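PDB 4G29: secreted effector protein sseI from Salmonella enterica subsp. enterica serovar Typhimurium, which acts as a virulence factor and carries a catalytic domain of the cysteine protease superfamily with a papain-like fold, probably working as a cysteine-dependent enzyme. Local coordinates for residues A[43-48]-A[95-100]; A[47-52]-A[81-86]; A[136-141]-A[145-150]. One frame throughout, in Å; residues are numbered along the deposited sequence.

How the contacts relate
Contacts 1 and 2 are buried and both use helix 42-55. Contact 1 joins it to the turn after strand 90-95, and contact 2 lays it on strand 78-87. They share Thr47 and Pro48, and their centres are about 9 Å apart. Each is aliphatic, methyls against methyls and serine carbons, with no hydrogen bond between its segments. Contact 3 lies nearer the surface, with its centre about 13 Å from each of the others. It ties strand 132-138 to helix 141-147 and adds hydrogen bonds and aromatic rings. Contacts 2 and 3 reach the same sheet. Phe81 of contact 2 packs on Tyr148 and Ala145 of contact 3, while Met46 of contact 1 touches Ser141.

Contact 1: residues A[43-48]-A[95-100]; sequences ESLMTP and DVSAHQ
The ring of His99 has at its edge, nearly in its plane, the carbonyl oxygen of Val96, a residue that touches Leu45 across the contact. His99 NE2 donates to Val96 O at 3.2 Å. The bond is bent, 141° at the hydrogen, and NE2 stands above the carbonyl plane, not on a lone pair. It ties the 3-10 segment back to the turn before it.

The contact itself is apolar. Leu45 reaches over from helix 42-55 with one methyl, CD1. That methyl lies 3.9 Å from Ser97 CB and 4.1 Å from Val96 CG2. Leu45 CG sits beside the backbone N, anti to the carbonyl carbon (chi1 -74°), which points the branch at the turn. With chi2 at 161°, CD1 lies roughly anti to CA and extends farthest toward it. The Leu45 and Val96 side chains cross obliquely. All three touching residues are buried.

A type I turn from Asp95 to Ala98 presents Val96 and Ser97 to the helix. At the first position of the turn, Asp95 OD1 is hydrogen-bonded to His80 NE2, while OD2 is held by Tyr124 and Trp120. Gln100 NE2 bonds to His80 ND1, and Ser97 touches both His80 and Cys42. The layout is consistent with the Cys-His-Asp triad of papain-like enzymes, in which Cys42, His80 and Asp95 would be the three members.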
loop_
_atom_site.group_PDB
_atom_site.type_symbol
_atom_site.label_atom_id
_atom_site.label_comp_id
_atom_site.label_asym_id
_atom_site.label_seq_id
_atom_site.Cartn_x
_atom_site.Cartn_y
_atom_site.Cartn_z
ATOM N N GLU A 43 -0.889 -0.894 9.396
ATOM C CA GLU A 43 -2.154 -1.574 9.655
ATOM C C GLU A 43 -3.091 -0.647 10.461
ATOM O O GLU A 43 -4.324 -0.517 10.157
ATOM C CB GLU A 43 -1.902 -2.932 10.338
ATOM C CG GLU A 43 -3.031 -3.779 10.295
ATOM C CD GLU A 43 -2.711 -5.178 10.788
ATOM O OE1 GLU A 43 -3.425 -5.520 11.706
ATOM O OE2 GLU A 43 -1.829 -5.905 10.279
ATOM N N SER A 44 -2.523 0.034 11.468
ATOM C CA SER A 44 -3.320 0.908 12.360
ATOM C C SER A 44 -3.839 2.173 11.640
ATOM O O SER A 44 -4.712 2.847 12.155
ATOM C CB SER A 44 -2.534 1.318 13.638
ATOM O OG SER A 44 -1.549 2.317 13.373
ATOM N N LEU A 45 -3.208 2.538 10.512
ATOM C CA LEU A 45 -3.603 3.709 9.750
ATOM C C LEU A 45 -4.781 3.409 8.824
ATOM O O LEU A 45 -5.386 4.373 8.311
ATOM C CB LEU A 45 -2.433 4.293 8.967
ATOM C CG LEU A 45 -1.403 5.050 9.770
ATOM C CD1 LEU A 45 -0.058 5.184 9.011
ATOM C CD2 LEU A 45 -1.890 6.422 10.235
HETATM N N MSE A 46 -5.149 2.148 8.594
HETATM C CA MSE A 46 -6.222 1.863 7.632
HETATM C C MSE A 46 -7.536 2.555 8.006
HETATM O O MSE A 46 -8.144 3.261 7.188
HETATM C CB MSE A 46 -6.454 0.354 7.435
HETATM C CG MSE A 46 -5.348 -0.286 6.569
HETATM SE SE MSE A 46 -5.884 -2.120 6.014
HETATM C CE MSE A 46 -5.342 -2.947 7.717
ATOM N N THR A 47 -7.990 2.330 9.241
ATOM C CA THR A 47 -9.283 2.840 9.670
ATOM C C THR A 47 -9.285 4.370 9.646
ATOM O O THR A 47 -10.197 4.997 9.049
ATOM C CB THR A 47 -9.697 2.221 10.988
ATOM O OG1 THR A 47 -9.977 0.835 10.750
ATOM C CG2 THR A 47 -10.898 2.949 11.600
ATOM N N PRO A 48 -8.256 5.018 10.257
ATOM C CA PRO A 48 -8.301 6.457 10.242
ATOM C C PRO A 48 -8.255 7.095 8.857
ATOM O O PRO A 48 -8.998 8.042 8.564
ATOM C CB PRO A 48 -7.070 6.871 11.042
ATOM C CG PRO A 48 -6.549 5.643 11.684
ATOM C CD PRO A 48 -7.277 4.471 11.220
ATOM N N ASP A 95 -1.499 6.102 0.670
ATOM C CA ASP A 95 -0.501 5.206 1.220
ATOM C C ASP A 95 0.504 6.048 1.982
ATOM O O ASP A 95 1.644 6.246 1.548
ATOM C CB ASP A 95 0.146 4.416 0.067
ATOM C CG ASP A 95 1.150 3.352 0.523
ATOM O OD1 ASP A 95 1.367 3.195 1.731
ATOM O OD2 ASP A 95 1.716 2.679 -0.386
ATOM N N VAL A 96 0.034 6.566 3.108
ATOM C CA VAL A 96 0.767 7.542 3.891
ATOM C C VAL A 96 1.907 6.954 4.758
ATOM O O VAL A 96 2.602 7.708 5.415
ATOM C CB VAL A 96 -0.154 8.474 4.714
ATOM C CG1 VAL A 96 -1.257 9.139 3.826
ATOM C CG2 VAL A 96 -0.835 7.750 5.865
ATOM N N SER A 97 2.098 5.639 4.729
ATOM C CA SER A 97 3.228 5.004 5.397
ATOM C C SER A 97 4.168 4.262 4.442
ATOM O O SER A 97 4.992 3.459 4.890
ATOM C CB SER A 97 2.759 4.090 6.506
ATOM O OG SER A 97 2.049 2.971 6.044
ATOM N N ALA A 98 4.089 4.554 3.142
ATOM C CA ALA A 98 4.903 3.874 2.112
ATOM C C ALA A 98 6.386 3.999 2.431
ATOM O O ALA A 98 7.194 3.094 2.197
ATOM C CB ALA A 98 4.611 4.504 0.678
ATOM N N HIS A 99 6.739 5.166 2.927
ATOM C CA HIS A 99 8.121 5.479 3.229
ATOM C C HIS A 99 8.716 4.683 4.363
ATOM O O HIS A 99 9.949 4.826 4.618
ATOM C CB HIS A 99 8.379 6.956 3.463
ATOM C CG HIS A 99 7.444 7.555 4.446
ATOM N ND1 HIS A 99 7.863 8.185 5.598
ATOM C CD2 HIS A 99 6.104 7.519 4.496
ATOM C CE1 HIS A 99 6.789 8.608 6.257
ATOM N NE2 HIS A 99 5.714 8.192 5.617
ATOM N N GLN A 100 7.924 3.818 4.998
ATOM C CA GLN A 100 8.520 2.821 5.898
ATOM C C GLN A 100 9.588 1.950 5.199
ATOM O O GLN A 100 10.425 1.379 5.863
ATOM C CB GLN A 100 7.494 1.967 6.614
ATOM C CG GLN A 100 6.824 0.915 5.785
ATOM C CD GLN A 100 6.199 -0.216 6.579
ATOM O OE1 GLN A 100 6.710 -0.608 7.634
ATOM N NE2 GLN A 100 5.153 -0.837 6.010
#

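Contact 2: residues A[47-52]-A[81-86]; sequences TPVSNF and FAVVGN
This is a buried helix-on-sheet contact, in which Val49 and Ser50 of helix 42-55 pack against Val83 of strand 78-87. It lies in the core of the papain-like domain, where the helix rests on one face of the antiparallel sheet. Val83 carries the strand side of it alone. The nearest CA atoms are those of Ser50 and Val83, 6.5 Å apart.

Val83 uses both of its methyls. CG2 meets Val49, with 3.9 Å between Val83 CG2 and Val49 CG1. The Val83 CB atom is also close, 4.0 Å from Val49 CG1. The two valines lie alongside each other, pointing opposite ways, and do not meet end on. Val83 CG1 is anti to the backbone N (chi1 -172°), and this parts the two methyls, CG1 going to Ser50 and CG2 to Val49. Val83 CG1 lies against the backbone of the helix, 4.2 Å from Ser50 CA. Ser50 CB is just as near to it.

Ser50 is buried, but its hydroxyl is not left to the apolar layer. Ser50 OG is hydrogen-bonded to Tyr63 OH on strand 61-69. The helix is kinked at Thr47 and Pro48, whose N atoms make no bond to the preceding turn. Pro48 has no N-H to give. Further on, Asn51 N bonds to Thr47 O at 2.8 Å.

Within the sheet, strand 78-87 runs between strands 61-69 and 90-95. Val83 pairs with Phe94 by backbone hydrogen bonds, and Ala82 with Arg64. Ile61 and Met53 also touch Val83. Val49 touches Phe94 on strand 90-95 and Val96 in the loop beyond it. Ser50 touches Ile61 on strand 61-69, so the helix lies over three adjacent strands.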
loop_
_atom_site.group_PDB
_atom_site.type_symbol
_atom_site.label_atom_id
_atom_site.label_comp_id
_atom_site.label_asym_id
_atom_site.label_seq_id
_atom_site.Cartn_x
_atom_site.Cartn_y
_atom_site.Cartn_z
ATOM N N THR A 47 -7.990 2.330 9.241
ATOM C CA THR A 47 -9.283 2.840 9.670
ATOM C C THR A 47 -9.285 4.370 9.646
ATOM O O THR A 47 -10.197 4.997 9.049
ATOM C CB THR A 47 -9.697 2.221 10.988
ATOM O OG1 THR A 47 -9.977 0.835 10.750
ATOM C CG2 THR A 47 -10.898 2.949 11.600
ATOM N N PRO A 48 -8.256 5.018 10.257
ATOM C CA PRO A 48 -8.301 6.457 10.242
ATOM C C PRO A 48 -8.255 7.095 8.857
ATOM O O PRO A 48 -8.998 8.042 8.564
ATOM C CB PRO A 48 -7.070 6.871 11.042
ATOM C CG PRO A 48 -6.549 5.643 11.684
ATOM C CD PRO A 48 -7.277 4.471 11.220
ATOM N N VAL A 49 -7.413 6.559 7.990
ATOM C CA VAL A 49 -7.345 7.019 6.601
ATOM C C VAL A 49 -8.652 6.791 5.859
ATOM O O VAL A 49 -9.096 7.714 5.097
ATOM C CB VAL A 49 -6.117 6.430 5.850
ATOM C CG1 VAL A 49 -6.161 6.697 4.322
ATOM C CG2 VAL A 49 -4.851 7.003 6.455
ATOM N N SER A 50 -9.264 5.621 6.010
ATOM C CA SER A 50 -10.606 5.381 5.432
ATOM C C SER A 50 -11.634 6.400 5.936
ATOM O O SER A 50 -12.419 6.962 5.143
ATOM C CB SER A 50 -11.072 3.963 5.786
ATOM O OG SER A 50 -12.396 3.758 5.321
ATOM N N ASN A 51 -11.679 6.631 7.262
ATOM C CA ASN A 51 -12.612 7.636 7.794
ATOM C C ASN A 51 -12.390 8.999 7.135
ATOM O O ASN A 51 -13.340 9.699 6.811
ATOM C CB ASN A 51 -12.432 7.764 9.306
ATOM C CG ASN A 51 -12.926 6.546 10.068
ATOM O OD1 ASN A 51 -13.554 5.631 9.494
ATOM N ND2 ASN A 51 -12.632 6.505 11.365
ATOM N N PHE A 52 -11.125 9.375 7.010
ATOM C CA PHE A 52 -10.736 10.635 6.389
ATOM C C PHE A 52 -11.256 10.733 4.950
ATOM O O PHE A 52 -11.874 11.724 4.551
ATOM C CB PHE A 52 -9.223 10.829 6.425
ATOM C CG PHE A 52 -8.786 12.129 5.829
ATOM C CD1 PHE A 52 -8.830 13.293 6.568
ATOM C CD2 PHE A 52 -8.392 12.205 4.493
ATOM C CE1 PHE A 52 -8.445 14.499 5.984
ATOM C CE2 PHE A 52 -8.051 13.415 3.909
ATOM C CZ PHE A 52 -8.056 14.542 4.660
ATOM N N PHE A 81 -0.008 -2.138 3.759
ATOM C CA PHE A 81 -1.437 -1.800 3.615
ATOM C C PHE A 81 -1.645 -0.380 3.146
ATOM O O PHE A 81 -0.995 0.562 3.625
ATOM C CB PHE A 81 -2.213 -2.049 4.911
ATOM C CG PHE A 81 -2.123 -3.477 5.379
ATOM C CD1 PHE A 81 -2.982 -4.422 4.889
ATOM C CD2 PHE A 81 -1.179 -3.845 6.300
ATOM C CE1 PHE A 81 -2.878 -5.710 5.271
ATOM C CE2 PHE A 81 -1.097 -5.174 6.680
ATOM C CZ PHE A 81 -1.922 -6.071 6.159
ATOM N N ALA A 82 -2.593 -0.204 2.242
ATOM C CA ALA A 82 -2.953 1.120 1.789
ATOM C C ALA A 82 -4.494 1.178 1.706
ATOM O O ALA A 82 -5.147 0.147 1.825
ATOM C CB ALA A 82 -2.315 1.441 0.403
ATOM N N VAL A 83 -5.029 2.338 1.403
ATOM C CA VAL A 83 -6.501 2.495 1.270
ATOM C C VAL A 83 -6.815 3.095 -0.099
ATOM O O VAL A 83 -6.131 4.019 -0.543
ATOM C CB VAL A 83 -7.094 3.329 2.438
ATOM C CG1 VAL A 83 -8.605 3.324 2.414
ATOM C CG2 VAL A 83 -6.593 2.823 3.829
ATOM N N VAL A 84 -7.815 2.535 -0.769
ATOM C CA VAL A 84 -8.181 2.920 -2.126
ATOM C C VAL A 84 -9.609 3.458 -2.110
ATOM O O VAL A 84 -10.503 2.928 -1.412
ATOM C CB VAL A 84 -8.183 1.696 -3.061
ATOM C CG1 VAL A 84 -8.248 2.137 -4.513
ATOM C CG2 VAL A 84 -7.038 0.773 -2.766
ATOM N N GLY A 85 -9.852 4.503 -2.888
ATOM C CA GLY A 85 -11.209 5.036 -2.996
ATOM C C GLY A 85 -11.453 5.721 -4.324
ATOM O O GLY A 85 -10.524 6.206 -4.985
ATOM N N ASN A 86 -12.724 5.728 -4.698
ATOM C CA ASN A 86 -13.191 6.334 -5.917
ATOM C C ASN A 86 -13.527 7.801 -5.702
ATOM O O ASN A 86 -14.166 8.162 -4.726
ATOM C CB ASN A 86 -14.463 5.639 -6.404
ATOM C CG ASN A 86 -15.178 6.421 -7.527
ATOM O OD1 ASN A 86 -16.254 7.011 -7.329
ATOM N ND2 ASN A 86 -14.574 6.439 -8.695
#

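Contact 3: residues A[136-141]-A[145-150]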
loop_
_atom_site.group_PDB
_atom_site.type_symbol
_atom_site.label_atom_id
_atom_site.label_comp_id
_atom_site.label_asym_id
_atom_site.label_seq_id
_atom_site.Cartn_x
_atom_site.Cartn_y
_atom_site.Cartn_z
ATOM N N THR A 136 -4.242 -7.513 -2.941
ATOM C CA THR A 136 -5.626 -7.790 -3.110
ATOM C C THR A 136 -6.376 -6.654 -2.372
ATOM O O THR A 136 -5.920 -6.227 -1.322
ATOM C CB THR A 136 -6.040 -9.155 -2.476
ATOM O OG1 THR A 136 -5.232 -10.215 -2.983
ATOM C CG2 THR A 136 -7.572 -9.446 -2.658
ATOM N N ASP A 137 -7.450 -6.139 -2.974
ATOM C CA ASP A 137 -8.373 -5.210 -2.316
ATOM C C ASP A 137 -9.528 -5.917 -1.615
ATOM O O ASP A 137 -10.144 -6.868 -2.158
ATOM C CB ASP A 137 -8.902 -4.174 -3.326
ATOM C CG ASP A 137 -7.836 -3.258 -3.878
ATOM O OD1 ASP A 137 -6.833 -3.035 -3.215
ATOM O OD2 ASP A 137 -8.013 -2.743 -5.010
ATOM N N PHE A 138 -9.879 -5.404 -0.435
ATOM C CA PHE A 138 -10.895 -5.993 0.437
ATOM C C PHE A 138 -11.855 -4.914 0.881
ATOM O O PHE A 138 -11.508 -3.731 0.969
ATOM C CB PHE A 138 -10.233 -6.608 1.678
ATOM C CG PHE A 138 -9.283 -7.686 1.377
ATOM C CD1 PHE A 138 -9.719 -8.994 1.333
ATOM C CD2 PHE A 138 -7.915 -7.441 1.198
ATOM C CE1 PHE A 138 -8.838 -10.028 1.066
ATOM C CE2 PHE A 138 -7.046 -8.526 0.963
ATOM C CZ PHE A 138 -7.508 -9.763 0.885
ATOM N N SER A 139 -13.076 -5.315 1.214
ATOM C CA SER A 139 -14.052 -4.351 1.705
ATOM C C SER A 139 -13.857 -4.091 3.196
ATOM O O SER A 139 -14.374 -3.110 3.720
ATOM C CB SER A 139 -15.471 -4.873 1.416
ATOM O OG SER A 139 -15.676 -6.001 2.254
ATOM N N ASN A 140 -13.100 -4.938 3.900
ATOM C CA ASN A 140 -13.001 -4.851 5.355
ATOM C C ASN A 140 -11.533 -4.884 5.775
ATOM O O ASN A 140 -10.775 -5.700 5.241
ATOM C CB ASN A 140 -13.798 -6.014 5.975
ATOM C CG ASN A 140 -13.675 -6.075 7.479
ATOM O OD1 ASN A 140 -12.663 -6.520 8.013
ATOM N ND2 ASN A 140 -14.718 -5.612 8.186
ATOM N N SER A 141 -11.138 -3.975 6.686
ATOM C CA SER A 141 -9.736 -3.821 7.024
ATOM C C SER A 141 -9.193 -5.026 7.833
ATOM O O SER A 141 -8.017 -5.394 7.707
ATOM C CB SER A 141 -9.464 -2.547 7.784
ATOM O OG SER A 141 -10.077 -2.559 9.064
ATOM N N ALA A 145 -6.099 -7.477 6.804
ATOM C CA ALA A 145 -4.995 -7.718 7.715
ATOM C C ALA A 145 -4.745 -9.228 7.884
ATOM O O ALA A 145 -3.595 -9.690 7.971
ATOM C CB ALA A 145 -5.316 -7.044 9.063
ATOM N N ASN A 146 -5.837 -9.988 7.956
ATOM C CA ASN A 146 -5.743 -11.431 8.125
ATOM C C ASN A 146 -5.193 -12.149 6.901
ATOM O O ASN A 146 -4.379 -13.061 7.045
ATOM C CB ASN A 146 -7.089 -12.036 8.519
ATOM C CG ASN A 146 -7.026 -13.580 8.589
ATOM O OD1 ASN A 146 -7.475 -14.287 7.656
ATOM N ND2 ASN A 146 -6.383 -14.094 9.635
ATOM N N ALA A 147 -5.596 -11.687 5.712
ATOM C CA ALA A 147 -5.217 -12.302 4.461
ATOM C C ALA A 147 -3.745 -12.032 4.132
ATOM O O ALA A 147 -3.088 -12.826 3.480
ATOM C CB ALA A 147 -6.121 -11.760 3.295
ATOM N N TYR A 148 -3.255 -10.879 4.536
ATOM C CA TYR A 148 -1.891 -10.406 4.317
ATOM C C TYR A 148 -1.165 -10.271 5.638
ATOM O O TYR A 148 -0.581 -9.251 5.962
ATOM C CB TYR A 148 -1.830 -9.092 3.493
ATOM C CG TYR A 148 -2.094 -9.352 2.012
ATOM C CD1 TYR A 148 -3.386 -9.532 1.556
ATOM C CD2 TYR A 148 -1.008 -9.469 1.098
ATOM C CE1 TYR A 148 -3.608 -9.857 0.186
ATOM C CE2 TYR A 148 -1.215 -9.755 -0.254
ATOM C CZ TYR A 148 -2.507 -9.929 -0.703
ATOM O OH TYR A 148 -2.654 -10.219 -2.037
ATOM N N ASP A 149 -1.158 -11.365 6.393
ATOM C CA ASP A 149 -0.596 -11.356 7.751
ATOM C C ASP A 149 0.920 -11.577 7.789
ATOM O O ASP A 149 1.542 -11.702 6.765
ATOM C CB ASP A 149 -1.355 -12.360 8.635
ATOM C CG ASP A 149 -0.973 -13.817 8.395
ATOM O OD1 ASP A 149 -0.013 -14.126 7.670
ATOM O OD2 ASP A 149 -1.629 -14.679 9.013
ATOM N N ALA A 150 1.480 -11.580 9.005
ATOM C CA ALA A 150 2.923 -11.707 9.199
ATOM C C ALA A 150 3.287 -13.046 9.818
ATOM O O ALA A 150 4.221 -13.123 10.603
ATOM C CB ALA A 150 3.437 -10.565 10.065
#
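Tyr148 and Phe138 both hold CG beside the backbone N, anti to the carbonyl carbon (chi1 -76° and -61°), and this points both rings in between strand and helix, where their edges meet. In this papain-like domain, strand 132-138 leads through a short connection into helix 141-147, and Tyr148 follows the helix end and folds back on the strand.

Phe138 CE2 is 3.8 Å from Tyr148 CE1, each near the plane of the other ring. Phe138 CZ comes to 3.4 Å from Ala147 CB, a tight approach in which the methyl comes in obliquely to the ring. Thr136 CG2 sits over one face of the Phe138 ring, away from its centre.

The phenol end is fixed by a hydrogen bond. Tyr148 OH donates to Thr136 OG1 at 2.7 Å, and the threonine and tyrosine side chains run roughly perpendicular. Thr136 OG1 is also bonded to Gly162 O, so two partners grip it. The Tyr148 ring meets Phe67 as well.

Asn140 is the N-cap of the helix, and its OD1 takes the backbone N of Ile143. In the first turn, Ala145 N donates to Ser141 O at 3.0 Å, with 154° at the hydrogen.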